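Local coordinates for protein (polyandrocarpa lectin) (Polyandrocarpa misakiensis, PDB 1BYF) that binds galactose through a calcium ion as a homodimeric C-type lectin and serves in the tunicate's defence against microorganisms, at residues M12-A17 with G56-Q61; P87-P90 with Q94-V97. All blocks are in the same frame, centred on the assembly; numbering follows the deposited sequence.

Interaction 1. Residues M12-A17 with G56-Q61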
# COMPACT_ATOMS: atom_id res chain seq x y z
N MET A 12 -15.33 -5.53 -4.01
CA MET A 12 -15.86 -6.87 -4.00
C MET A 12 -16.50 -7.18 -2.63
O MET A 12 -16.23 -6.47 -1.68
CB MET A 12 -14.75 -7.91 -4.08
CG MET A 12 -14.16 -8.37 -5.37
SD MET A 12 -12.37 -8.65 -5.09
CE MET A 12 -11.78 -7.05 -5.64
N ASN A 13 -17.18 -8.33 -2.62
CA ASN A 13 -17.71 -8.81 -1.34
C ASN A 13 -16.55 -9.48 -0.62
O ASN A 13 -15.45 -9.64 -1.18
CB ASN A 13 -18.92 -9.72 -1.49
CG ASN A 13 -18.69 -10.96 -2.33
OD1 ASN A 13 -17.59 -11.50 -2.37
ND2 ASN A 13 -19.74 -11.42 -3.01
N TYR A 14 -16.76 -9.88 0.62
CA TYR A 14 -15.73 -10.49 1.44
C TYR A 14 -15.17 -11.79 0.89
O TYR A 14 -13.94 -11.95 0.87
CB TYR A 14 -16.31 -10.70 2.85
CG TYR A 14 -15.33 -11.29 3.84
CD1 TYR A 14 -14.39 -10.48 4.45
CD2 TYR A 14 -15.33 -12.65 4.14
CE1 TYR A 14 -13.48 -10.99 5.36
CE2 TYR A 14 -14.43 -13.17 5.06
CZ TYR A 14 -13.51 -12.34 5.66
OH TYR A 14 -12.60 -12.83 6.56
N ALA A 15 -16.03 -12.70 0.44
CA ALA A 15 -15.52 -13.96 -0.11
C ALA A 15 -14.60 -13.67 -1.30
O ALA A 15 -13.49 -14.19 -1.37
CB ALA A 15 -16.64 -14.90 -0.54
N ASP A 16 -15.07 -12.83 -2.21
CA ASP A 16 -14.31 -12.49 -3.40
C ASP A 16 -12.99 -11.79 -3.06
O ASP A 16 -12.01 -11.99 -3.77
CB ASP A 16 -15.15 -11.65 -4.36
CG ASP A 16 -16.26 -12.46 -5.01
OD1 ASP A 16 -16.20 -13.71 -4.97
OD2 ASP A 16 -17.20 -11.87 -5.57
N ALA A 17 -12.97 -11.01 -1.99
CA ALA A 17 -11.73 -10.35 -1.58
C ALA A 17 -10.71 -11.41 -1.18
O ALA A 17 -9.53 -11.30 -1.51
CB ALA A 17 -11.97 -9.38 -0.44
N GLY A 56 -8.97 -9.20 6.80
CA GLY A 56 -9.12 -10.63 6.97
C GLY A 56 -9.61 -11.11 8.31
O GLY A 56 -8.89 -11.86 8.97
N ALA A 57 -10.81 -10.71 8.72
CA ALA A 57 -11.36 -11.18 9.99
C ALA A 57 -12.86 -11.39 9.84
O ALA A 57 -13.52 -10.69 9.06
CB ALA A 57 -11.03 -10.23 11.13
N ASP A 58 -13.39 -12.39 10.55
CA ASP A 58 -14.82 -12.69 10.48
C ASP A 58 -15.24 -13.60 11.63
O ASP A 58 -14.38 -14.04 12.40
CB ASP A 58 -15.11 -13.35 9.12
CG ASP A 58 -14.38 -14.66 8.94
OD1 ASP A 58 -14.72 -15.64 9.65
OD2 ASP A 58 -13.47 -14.76 8.09
N ASN A 59 -16.54 -13.85 11.77
CA ASN A 59 -17.03 -14.71 12.85
C ASN A 59 -17.53 -16.05 12.32
O ASN A 59 -18.30 -16.74 13.01
CB ASN A 59 -18.18 -13.99 13.57
CG ASN A 59 -19.49 -14.00 12.81
OD1 ASN A 59 -19.58 -14.34 11.63
ND2 ASN A 59 -20.56 -13.62 13.51
N LEU A 60 -17.18 -16.41 11.10
CA LEU A 60 -17.69 -17.60 10.44
C LEU A 60 -17.39 -18.94 11.08
O LEU A 60 -18.19 -19.87 10.90
CB LEU A 60 -17.27 -17.60 8.96
CG LEU A 60 -17.63 -16.31 8.20
CD1 LEU A 60 -17.08 -16.34 6.77
CD2 LEU A 60 -19.14 -16.11 8.16
N GLN A 61 -16.27 -19.08 11.77
CA GLN A 61 -15.96 -20.37 12.39
C GLN A 61 -16.68 -20.54 13.72
O GLN A 61 -17.40 -21.52 13.92
CB GLN A 61 -14.45 -20.54 12.62
CG GLN A 61 -14.11 -21.93 13.16
CD GLN A 61 -12.63 -22.08 13.44
OE1 GLN A 61 -11.83 -22.20 12.51
NE2 GLN A 61 -12.27 -22.08 14.72
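The phenol of Tyr14, at the start of helix 14-22, ends in a hydrogen bond to Asp58: OH donates to OD2 over 2.6 Å. OD2 accepts through its anti lone pair, the one turned from OD1, and sits at the edge of the ring, near its plane. The two flat groups stand almost perpendicular, with planes 83° apart. A second oxygen, the carbonyl O of Ala57, lies 3.4 Å from Tyr14 OH, approaching the ring obliquely. Leu60 adds light apolar packing, its CD1 methyl 4.5 Å from Tyr14 CE2, again at an oblique angle.

Residues 56-61 hold the end of the WIGL motif of C-type lectin domains, which here reads Trp54, Val55, Gly56, Ala57. The chain turns its corner at Gly56 and passes into the short strand 57-58, while Trp54 meets the Tyr14 ring edge-to-face. Tyr14 thus links the first turn of the helix to this corner, with Cys96 and Leu28 also against its side chain.

Each partner is held in turn. The other carboxylate oxygen, Asp58 OD1, accepts from Leu60 N at 3.0 Å, closing an Asx turn; with both oxygens engaged, the carboxylate is fixed in rotation. Its first torsion, chi1 62°, sets CG between the backbone N and the carbonyl carbon, which lets one carboxylate reach both its own loop and the tyrosine. On the helix side Asn13 is the N-cap, and its OD1 receives Asp16 N at 2.9 Å, with a C=O...N angle of 175°. Tyr14 extends its ring from this capped turn with CG opposite the backbone N. Further back, Met12 O accepts from the indole NE1 of Trp54.

Interaction 2. Residues P87-P90 with Q94-V97. With CA (calcium ion), chain C.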
# COMPACT_ATOMS: atom_id res chain seq x y z
N PRO A 87 -17.69 -3.91 17.88
CA PRO A 87 -18.74 -4.43 17.02
C PRO A 87 -20.13 -4.29 17.62
O PRO A 87 -20.28 -4.33 18.84
CB PRO A 87 -18.37 -5.91 16.90
CG PRO A 87 -17.72 -6.23 18.21
CD PRO A 87 -16.89 -5.00 18.51
N SER A 88 -21.15 -4.16 16.77
CA SER A 88 -22.50 -3.97 17.30
C SER A 88 -23.60 -4.62 16.48
O SER A 88 -24.77 -4.42 16.83
CB SER A 88 -22.76 -2.45 17.32
OG SER A 88 -22.83 -2.03 15.97
N ASN A 89 -23.27 -5.34 15.42
CA ASN A 89 -24.31 -5.98 14.60
C ASN A 89 -24.84 -7.20 15.33
O ASN A 89 -24.19 -7.72 16.25
CB ASN A 89 -23.76 -6.33 13.22
CG ASN A 89 -23.58 -5.12 12.32
OD1 ASN A 89 -23.02 -4.10 12.72
ND2 ASN A 89 -24.06 -5.23 11.08
N PRO A 90 -26.02 -7.67 14.97
CA PRO A 90 -26.64 -8.81 15.64
C PRO A 90 -25.71 -10.01 15.66
O PRO A 90 -25.17 -10.38 14.61
CB PRO A 90 -27.91 -9.05 14.85
CG PRO A 90 -28.21 -7.75 14.18
CD PRO A 90 -26.87 -7.11 13.90
N GLN A 94 -23.78 -13.73 10.12
CA GLN A 94 -22.42 -14.08 9.70
C GLN A 94 -21.77 -12.69 9.56
O GLN A 94 -22.29 -11.89 8.79
CB GLN A 94 -22.39 -14.83 8.38
CG GLN A 94 -22.95 -16.24 8.44
CD GLN A 94 -23.01 -16.90 7.08
OE1 GLN A 94 -22.69 -16.30 6.05
NE2 GLN A 94 -23.43 -18.16 7.05
N LEU A 95 -20.76 -12.38 10.35
CA LEU A 95 -20.16 -11.06 10.31
C LEU A 95 -18.72 -11.03 9.83
O LEU A 95 -17.88 -11.84 10.24
CB LEU A 95 -20.27 -10.41 11.70
CG LEU A 95 -21.71 -10.27 12.20
CD1 LEU A 95 -21.72 -10.08 13.71
CD2 LEU A 95 -22.42 -9.12 11.49
N CYS A 96 -18.47 -10.07 8.95
CA CYS A 96 -17.16 -9.85 8.36
C CYS A 96 -16.63 -8.50 8.82
O CYS A 96 -17.42 -7.66 9.26
CB CYS A 96 -17.28 -9.91 6.83
SG CYS A 96 -17.60 -11.61 6.31
N VAL A 97 -15.31 -8.32 8.79
CA VAL A 97 -14.74 -7.08 9.30
C VAL A 97 -14.13 -6.22 8.20
O VAL A 97 -13.47 -6.69 7.27
CB VAL A 97 -13.69 -7.36 10.40
CG1 VAL A 97 -13.16 -6.07 11.02
CG2 VAL A 97 -14.28 -8.25 11.49
CA CA C . -20.96 -2.74 12.89
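The flat carboxamide of Asn89 has calcium at its oxygen and Leu95 CD2 beside its CB. Calcium is bound by Asn89 OD1 at 2.5 Å, lying about 30° out of the amide plane. The CD2 methyl of Leu95 lies obliquely on the same side of that plane as the metal, but its closest approach is to the aliphatic carbon, with CD2 3.5 Å from Asn89 CB. The other methyl of Leu95 goes to the backbone: CD1 packs at 3.6 Å against the carbonyl O of Pro90. One leucine thus straddles two successive residues of the loop, a branch for each, and the contact across the segments is purely van der Waals.

Asn89 reaches the metal with CG beside its backbone N and opposite the carbonyl carbon (chi1 -74°). Its own backbone is tied down as well, since Asn89 O accepts from the hydroxyl of Tyr65. Ser88 OG stays 3.7 Å from calcium, but hydrogen-bonds Glu86 OE1, and Ser88 N hydrogen-bonds Asp108 OD1, so that Ser88 is bonded to two liganding residues, consistent with a second-shell role.

Glu86, Asp107 and Asp108 complete the protein's share of the coordination. The peptide bond before Pro87 is cis, as in the Glu-Pro-Asn and Gln-Pro-Asp loops of relatives; here the triplet is Glu86-Pro87-Ser88. This is the carbohydrate-binding calcium site of the C-type lectin fold, and Leu95, on the approach to strand 96-100, packs against its loop.

Interactions 1 and 2 lie side by side, their centres 11 Å apart, and meet where residues 56-61 run against residues 94-97. Ala57 O and Val97 N, 3.0 Å apart, probably hydrogen-bond, as do Asn59 OD1 and Leu95 N at 2.6 Å. Side chains fill the same seam: Tyr14 CD2 packs 3.3 Å from Cys96 SG, which is disulfide-bonded to Cys111. Only interaction 2 takes part in the sugar site; the side chain of Asp58 in interaction 1 is about 9 Å from that of Asp108. Leu95 joins the two contacts, its backbone N paired with Asn59 and its methyls against Asn89 and Pro90 of the calcium-binding loop.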